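Local atomic coordinates of alpha-L-rhamnosidase (PDB entry 3W5M), a protein that hydrolyses terminal non-reducing alpha-L-rhamnose residues from alpha-L-rhamnosides and carries a calcium-dependent L-rhamnose-binding module, CBM67. Residues I237-L242 with E248-S253; P133-S138 with R204-I209; V181-V184 with A189-A192. All coordinates share one frame; numbering follows the deposited sequence.

Interaction 1 of 3, residues I237-L242 with E248-S253; sequences ICVLVL and EKKIFS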
# COMPACT_ATOMS: atom_id res chain seq x y z
N ILE A 237 -17.26 20.55 -27.63
CA ILE A 237 -18.61 20.17 -27.28
C ILE A 237 -18.88 20.66 -25.85
O ILE A 237 -17.97 20.66 -25.00
CB ILE A 237 -18.72 18.63 -27.36
CG1 ILE A 237 -20.17 18.15 -27.14
CG2 ILE A 237 -17.72 17.97 -26.37
CD1 ILE A 237 -20.40 16.69 -27.57
N CYS A 238 -20.12 21.08 -25.57
CA CYS A 238 -20.44 21.45 -24.19
C CYS A 238 -21.91 21.21 -23.87
O CYS A 238 -22.74 21.06 -24.79
CB CYS A 238 -20.04 22.91 -23.87
SG CYS A 238 -21.14 24.15 -24.60
N VAL A 239 -22.22 21.14 -22.57
CA VAL A 239 -23.60 21.29 -22.10
C VAL A 239 -23.57 22.24 -20.90
O VAL A 239 -22.74 22.10 -20.00
CB VAL A 239 -24.27 19.96 -21.65
CG1 VAL A 239 -25.73 20.22 -21.24
CG2 VAL A 239 -24.24 18.92 -22.76
N LEU A 240 -24.48 23.19 -20.93
CA LEU A 240 -24.70 24.07 -19.78
C LEU A 240 -26.02 23.62 -19.18
O LEU A 240 -27.06 23.69 -19.83
CB LEU A 240 -24.73 25.53 -20.21
CG LEU A 240 -25.20 26.58 -19.18
CD1 LEU A 240 -24.17 26.70 -18.07
CD2 LEU A 240 -25.38 27.91 -19.89
N VAL A 241 -25.96 23.09 -17.95
CA VAL A 241 -27.18 22.63 -17.25
C VAL A 241 -27.62 23.69 -16.24
O VAL A 241 -26.86 24.04 -15.36
CB VAL A 241 -26.94 21.31 -16.49
CG1 VAL A 241 -28.19 20.94 -15.67
CG2 VAL A 241 -26.62 20.18 -17.46
N LEU A 242 -28.83 24.18 -16.37
CA LEU A 242 -29.35 25.12 -15.39
C LEU A 242 -30.43 24.40 -14.60
O LEU A 242 -31.41 23.90 -15.17
CB LEU A 242 -29.95 26.34 -16.09
CG LEU A 242 -29.11 27.26 -16.99
CD1 LEU A 242 -27.74 27.52 -16.37
CD2 LEU A 242 -28.99 26.75 -18.44
N GLU A 248 -34.58 20.72 -15.02
CA GLU A 248 -33.37 21.17 -15.70
C GLU A 248 -33.69 21.84 -17.02
O GLU A 248 -34.67 21.50 -17.68
CB GLU A 248 -32.44 19.99 -15.97
CG GLU A 248 -31.85 19.34 -14.73
CD GLU A 248 -30.76 18.34 -15.05
OE1 GLU A 248 -30.74 17.82 -16.19
OE2 GLU A 248 -29.91 18.09 -14.17
N LYS A 249 -32.85 22.79 -17.41
CA LYS A 249 -32.80 23.28 -18.78
C LYS A 249 -31.36 23.08 -19.29
O LYS A 249 -30.40 23.43 -18.59
CB LYS A 249 -33.21 24.75 -18.84
CG LYS A 249 -32.81 25.50 -20.10
CD LYS A 249 -33.83 25.37 -21.23
CE LYS A 249 -33.53 26.33 -22.38
NZ LYS A 249 -33.31 27.72 -21.88
N LYS A 250 -31.21 22.51 -20.48
CA LYS A 250 -29.87 22.30 -21.05
C LYS A 250 -29.65 23.15 -22.29
O LYS A 250 -30.53 23.26 -23.13
CB LYS A 250 -29.67 20.83 -21.38
CG LYS A 250 -29.57 19.93 -20.15
CD LYS A 250 -29.36 18.49 -20.56
CE LYS A 250 -29.61 17.56 -19.39
NZ LYS A 250 -28.90 16.28 -19.65
N ILE A 251 -28.47 23.77 -22.40
CA ILE A 251 -28.05 24.49 -23.59
C ILE A 251 -26.88 23.70 -24.17
O ILE A 251 -25.93 23.38 -23.45
CB ILE A 251 -27.54 25.93 -23.24
CG1 ILE A 251 -28.60 26.77 -22.49
CG2 ILE A 251 -27.02 26.67 -24.47
CD1 ILE A 251 -29.97 26.83 -23.11
N PHE A 252 -26.93 23.41 -25.47
CA PHE A 252 -25.87 22.60 -26.10
C PHE A 252 -24.98 23.39 -27.01
O PHE A 252 -25.36 24.47 -27.46
CB PHE A 252 -26.53 21.51 -26.95
CG PHE A 252 -27.44 20.60 -26.17
CD1 PHE A 252 -26.91 19.72 -25.23
CD2 PHE A 252 -28.82 20.63 -26.37
CE1 PHE A 252 -27.75 18.86 -24.52
CE2 PHE A 252 -29.65 19.77 -25.66
CZ PHE A 252 -29.11 18.90 -24.73
N SER A 253 -23.79 22.85 -27.31
CA SER A 253 -23.02 23.28 -28.47
C SER A 253 -23.74 22.70 -29.72
O SER A 253 -24.06 21.50 -29.78
CB SER A 253 -21.58 22.79 -28.39
OG SER A 253 -21.54 21.40 -28.03

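Interaction 2 of 3, residues P133-S138 with R204-I209; sequences PSLEGS and RRPAVI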
# COMPACT_ATOMS: atom_id res chain seq x y z
N PRO A 133 -22.67 15.51 -14.87
CA PRO A 133 -23.45 16.08 -15.97
C PRO A 133 -22.80 15.62 -17.27
O PRO A 133 -21.59 15.73 -17.40
CB PRO A 133 -23.22 17.58 -15.78
CG PRO A 133 -23.12 17.74 -14.29
CD PRO A 133 -22.45 16.49 -13.78
N SER A 134 -23.57 15.04 -18.19
CA SER A 134 -23.00 14.39 -19.37
C SER A 134 -23.15 15.20 -20.67
O SER A 134 -23.90 16.17 -20.74
CB SER A 134 -23.65 13.03 -19.58
OG SER A 134 -24.83 13.15 -20.34
N LEU A 135 -22.45 14.76 -21.70
CA LEU A 135 -22.43 15.47 -22.98
C LEU A 135 -23.48 14.95 -23.95
O LEU A 135 -23.59 15.44 -25.08
CB LEU A 135 -21.03 15.34 -23.58
CG LEU A 135 -19.93 16.02 -22.76
CD1 LEU A 135 -18.60 15.65 -23.38
CD2 LEU A 135 -20.14 17.55 -22.75
N GLU A 136 -24.27 13.97 -23.50
CA GLU A 136 -25.32 13.35 -24.31
C GLU A 136 -26.37 14.38 -24.72
O GLU A 136 -26.78 15.22 -23.92
CB GLU A 136 -25.98 12.20 -23.54
CG GLU A 136 -24.96 11.19 -23.05
CD GLU A 136 -25.56 9.85 -22.62
OE1 GLU A 136 -26.63 9.45 -23.14
OE2 GLU A 136 -24.93 9.19 -21.77
N GLY A 137 -26.77 14.33 -25.98
CA GLY A 137 -27.68 15.34 -26.50
C GLY A 137 -26.94 16.53 -27.12
O GLY A 137 -27.57 17.33 -27.80
N SER A 138 -25.63 16.63 -26.91
CA SER A 138 -24.86 17.73 -27.47
C SER A 138 -24.16 17.32 -28.76
O SER A 138 -24.21 16.15 -29.18
CB SER A 138 -23.84 18.25 -26.46
OG SER A 138 -23.41 19.53 -26.88
N ARG A 204 -10.44 13.63 -24.50
CA ARG A 204 -10.90 12.43 -23.80
C ARG A 204 -11.43 12.69 -22.41
O ARG A 204 -12.16 11.85 -21.85
CB ARG A 204 -9.77 11.42 -23.66
CG ARG A 204 -9.26 10.88 -24.98
CD ARG A 204 -8.24 9.78 -24.71
NE ARG A 204 -7.55 9.40 -25.94
CZ ARG A 204 -8.03 8.54 -26.83
NH1 ARG A 204 -9.21 7.96 -26.65
NH2 ARG A 204 -7.31 8.28 -27.91
N ARG A 205 -11.06 13.83 -21.83
CA ARG A 205 -11.32 14.10 -20.41
C ARG A 205 -12.03 15.42 -20.23
O ARG A 205 -11.40 16.43 -19.87
CB ARG A 205 -10.03 14.03 -19.56
CG ARG A 205 -9.41 12.63 -19.52
CD ARG A 205 -8.02 12.58 -18.90
NE ARG A 205 -7.07 13.46 -19.58
CZ ARG A 205 -6.36 13.14 -20.66
NH1 ARG A 205 -6.48 11.93 -21.21
NH2 ARG A 205 -5.54 14.04 -21.19
N PRO A 206 -13.34 15.44 -20.52
CA PRO A 206 -14.15 16.66 -20.31
C PRO A 206 -14.05 17.18 -18.88
O PRO A 206 -14.00 16.40 -17.94
CB PRO A 206 -15.59 16.19 -20.58
CG PRO A 206 -15.45 14.97 -21.41
CD PRO A 206 -14.13 14.33 -21.07
N ALA A 207 -14.03 18.50 -18.74
CA ALA A 207 -14.09 19.16 -17.44
C ALA A 207 -15.54 19.52 -17.11
O ALA A 207 -16.34 19.86 -18.01
CB ALA A 207 -13.24 20.41 -17.44
N VAL A 208 -15.86 19.46 -15.82
CA VAL A 208 -17.15 19.93 -15.32
C VAL A 208 -16.89 21.09 -14.35
O VAL A 208 -16.13 20.94 -13.40
CB VAL A 208 -17.94 18.81 -14.62
CG1 VAL A 208 -19.28 19.33 -14.10
CG2 VAL A 208 -18.20 17.67 -15.58
N ILE A 209 -17.51 22.24 -14.60
CA ILE A 209 -17.23 23.48 -13.85
C ILE A 209 -18.54 24.01 -13.29
O ILE A 209 -19.52 24.12 -14.02
CB ILE A 209 -16.63 24.59 -14.76
CG1 ILE A 209 -15.42 24.10 -15.55
CG2 ILE A 209 -16.25 25.83 -13.92
CD1 ILE A 209 -15.73 23.77 -17.00

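Interaction 3 of 3, residues V181-V184 with A189-A192; sequences VYAV and AEVA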
# COMPACT_ATOMS: atom_id res chain seq x y z
N VAL A 181 -7.95 22.20 -27.62
CA VAL A 181 -8.03 23.05 -26.41
C VAL A 181 -9.13 24.10 -26.53
O VAL A 181 -9.60 24.40 -27.64
CB VAL A 181 -6.70 23.78 -26.09
CG1 VAL A 181 -5.60 22.79 -25.72
CG2 VAL A 181 -6.27 24.69 -27.24
N TYR A 182 -9.50 24.69 -25.39
CA TYR A 182 -10.57 25.68 -25.36
C TYR A 182 -10.31 26.76 -24.30
O TYR A 182 -9.51 26.54 -23.38
CB TYR A 182 -11.93 25.02 -25.12
CG TYR A 182 -12.01 24.31 -23.79
CD1 TYR A 182 -12.29 25.01 -22.62
CD2 TYR A 182 -11.78 22.94 -23.69
CE1 TYR A 182 -12.34 24.38 -21.39
CE2 TYR A 182 -11.84 22.29 -22.46
CZ TYR A 182 -12.13 23.02 -21.32
OH TYR A 182 -12.17 22.38 -20.10
N ALA A 183 -10.96 27.91 -24.45
CA ALA A 183 -11.06 28.90 -23.37
C ALA A 183 -12.50 29.43 -23.43
O ALA A 183 -12.93 29.95 -24.45
CB ALA A 183 -10.06 30.03 -23.57
N VAL A 184 -13.25 29.24 -22.35
CA VAL A 184 -14.65 29.60 -22.34
C VAL A 184 -14.93 30.71 -21.31
O VAL A 184 -14.31 30.72 -20.22
CB VAL A 184 -15.56 28.36 -22.15
CG1 VAL A 184 -15.12 27.53 -20.93
CG2 VAL A 184 -17.02 28.76 -22.06
N ALA A 189 -16.41 37.04 -18.68
CA ALA A 189 -15.48 36.52 -17.68
C ALA A 189 -15.11 35.07 -17.97
O ALA A 189 -16.00 34.22 -18.04
CB ALA A 189 -16.09 36.66 -16.29
N GLU A 190 -13.82 34.78 -18.13
CA GLU A 190 -13.36 33.40 -18.38
C GLU A 190 -13.70 32.48 -17.20
O GLU A 190 -13.49 32.84 -16.04
CB GLU A 190 -11.85 33.37 -18.67
CG GLU A 190 -11.31 32.01 -19.06
CD GLU A 190 -9.84 32.06 -19.42
OE1 GLU A 190 -9.49 32.46 -20.56
OE2 GLU A 190 -9.01 31.70 -18.56
N VAL A 191 -14.23 31.29 -17.48
CA VAL A 191 -14.59 30.37 -16.42
C VAL A 191 -13.79 29.06 -16.45
O VAL A 191 -13.78 28.32 -15.47
CB VAL A 191 -16.11 30.08 -16.35
CG1 VAL A 191 -16.89 31.37 -16.16
CG2 VAL A 191 -16.60 29.31 -17.59
N ALA A 192 -13.13 28.78 -17.58
CA ALA A 192 -12.30 27.58 -17.73
C ALA A 192 -11.49 27.67 -19.01
O ALA A 192 -11.90 28.31 -19.98
CB ALA A 192 -13.18 26.34 -17.77

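Interaction 1 of 3, residues I237-L242 with E248-S253
The antiparallel beta hairpin of strands 235-244 and 247-252 pairs L240 with I251 and L242 with K249 in the CBM67 module. Strand 247-252 forms one edge of a four-stranded sheet. L240 and I251 exchange two N-H...O=C bonds, each 2.9 Å between N and O and in the carbonyl plane. L242 N to K249 O is straighter, with an angle of 179° at the hydrogen.

On one face V239, V241, K250 and F252 lie together. V239 CG2 meets the edge of the F252 ring, 3.7 Å from CD1. V239 CG1 sits anti to the backbone N (chi1 -177°) and packs against K250 CB. CG1 of V241 rests against the E248 carboxylate, 3.7 Å from OE2. The other face holds L240, L242, K249 and I251. The L242 and I251 side chains cross obliquely, CD2 of L242 4.1 Å from CG1 of I251. I251 also touches R161 and V163 of strand 156-165.

S253 ends the pairing. Its OG takes the C238 N-H at 2.9 Å, where a backbone carbonyl would serve in a regular pair. OG also hydrogen-bonds S139 O and S138 OG. In return S253 N reaches C238 O at 3.3 Å, from above the carbonyl plane. With S253 replaced by an alanine, C238 N would probably lose its acceptor, and S138 OG and S139 O one partner each. A single hydroxyl therefore joins the hairpin end to strand 139-142 and the residue before it, within largely buried surroundings.

Interaction 2 of 3, residues P133-S138 with R204-I209
In the beta-sandwich of the CBM67 module, L135 and P133 of a connecting loop meet P206 and V208 at the edge strand 207-210. The contact is small and purely apolar, burying 137 Å² in all.

Its tighter part is L135 against P206, both buried. L135 CD1 comes to 3.8 Å from P206 CG and 4.1 Å from P206 CB, so one methyl rests against the CB-CG part of the pyrrolidine ring. The leucine CG stands anti to the carbonyl carbon (chi1 -64°) and chi2 is extended, which carries CD1 across to the proline. L135 also touches A175, I237 and W287, while P206 packs on S177 and V295. The P206 side chain is about 7 Å from that of W203, a rhamnose-binding residue.

The looser part is P133 against V208, both partly exposed. Here the two side chains cross at about a right angle and meet at the CG1 methyl of V208. P133 also touches T173, and V208 touches P297.

The solvent side is the turn after L135, where E136 and G137 are exposed; S138 is buried again. L135 to S138 form a type II beta turn, closed by S138 N to L135 O at 3.0 Å. G137 has phi 91°, which suits a residue without a side chain. At the loose end, P133 CG and V208 CG1 are 4.2 Å apart.

Interaction 3 of 3, residues V181-V184 with A189-A192
V184 pairs with A192 across an antiparallel beta hairpin whose second strand carries a classic beta bulge, V191 and A192 both facing V184. The short strand segments run at 136° to each other. V184 N donates to A192 O at 2.9 Å, nearly straight. V184 O receives V191 N at 2.8 Å, tilted from the carbonyl plane, and A192 N only weakly at 3.5 Å. One carbonyl thus serves both bulge residues.

Among the side chains V184 has the largest share of the contact. Its CG1 lies between the backbone N and the carbonyl carbon (chi1 52°), a rotation that sets it against A192, 3.4 Å from A192 O and 3.9 Å from A192 CB. The same CG1 is 4.1 Å from V191 CG2. V184 also touches L174 and I176 of strand 171-179, in the facing sheet. The Y182 ring meets A192 C obliquely, and its CE1 is 4.2 Å from A192 CB; Y182 also touches I176 and A207.

E190 runs extended along the exposed side. Its CG passes 3.5 Å from V184 O, and OE1 comes near A183 CB while forming a salt bridge with R193. Strand 189-193 is an edge of its five-stranded sheet. The backbone bonds therefore hold the edge strand through the bulge, V184 and Y182 reach strand 171-179 of the facing sheet, and the glutamate's charge is paired at the solvent side.

All three contacts lie in the CBM67 beta-sandwich. Interaction 1 is mostly buried; interactions 2 and 3 are partly so. Interactions 1 and 3 are hairpins in the two different sheets, both held by backbone hydrogen bonds, regular in the first until a serine hydroxyl replaces a carbonyl at its end, and bulged in the third. Interaction 2 relies on apolar carbons alone and sets a loop against an edge strand. Interactions 1 and 2 reach the same four-stranded sheet, whose outer strands are 247-252 and 207-210; interaction 3 edges the five-stranded one. S138 OG probably hydrogen-bonds C238 O of interaction 1, 2.7 Å away, and I209 CD1 packs on A192 CB of interaction 3.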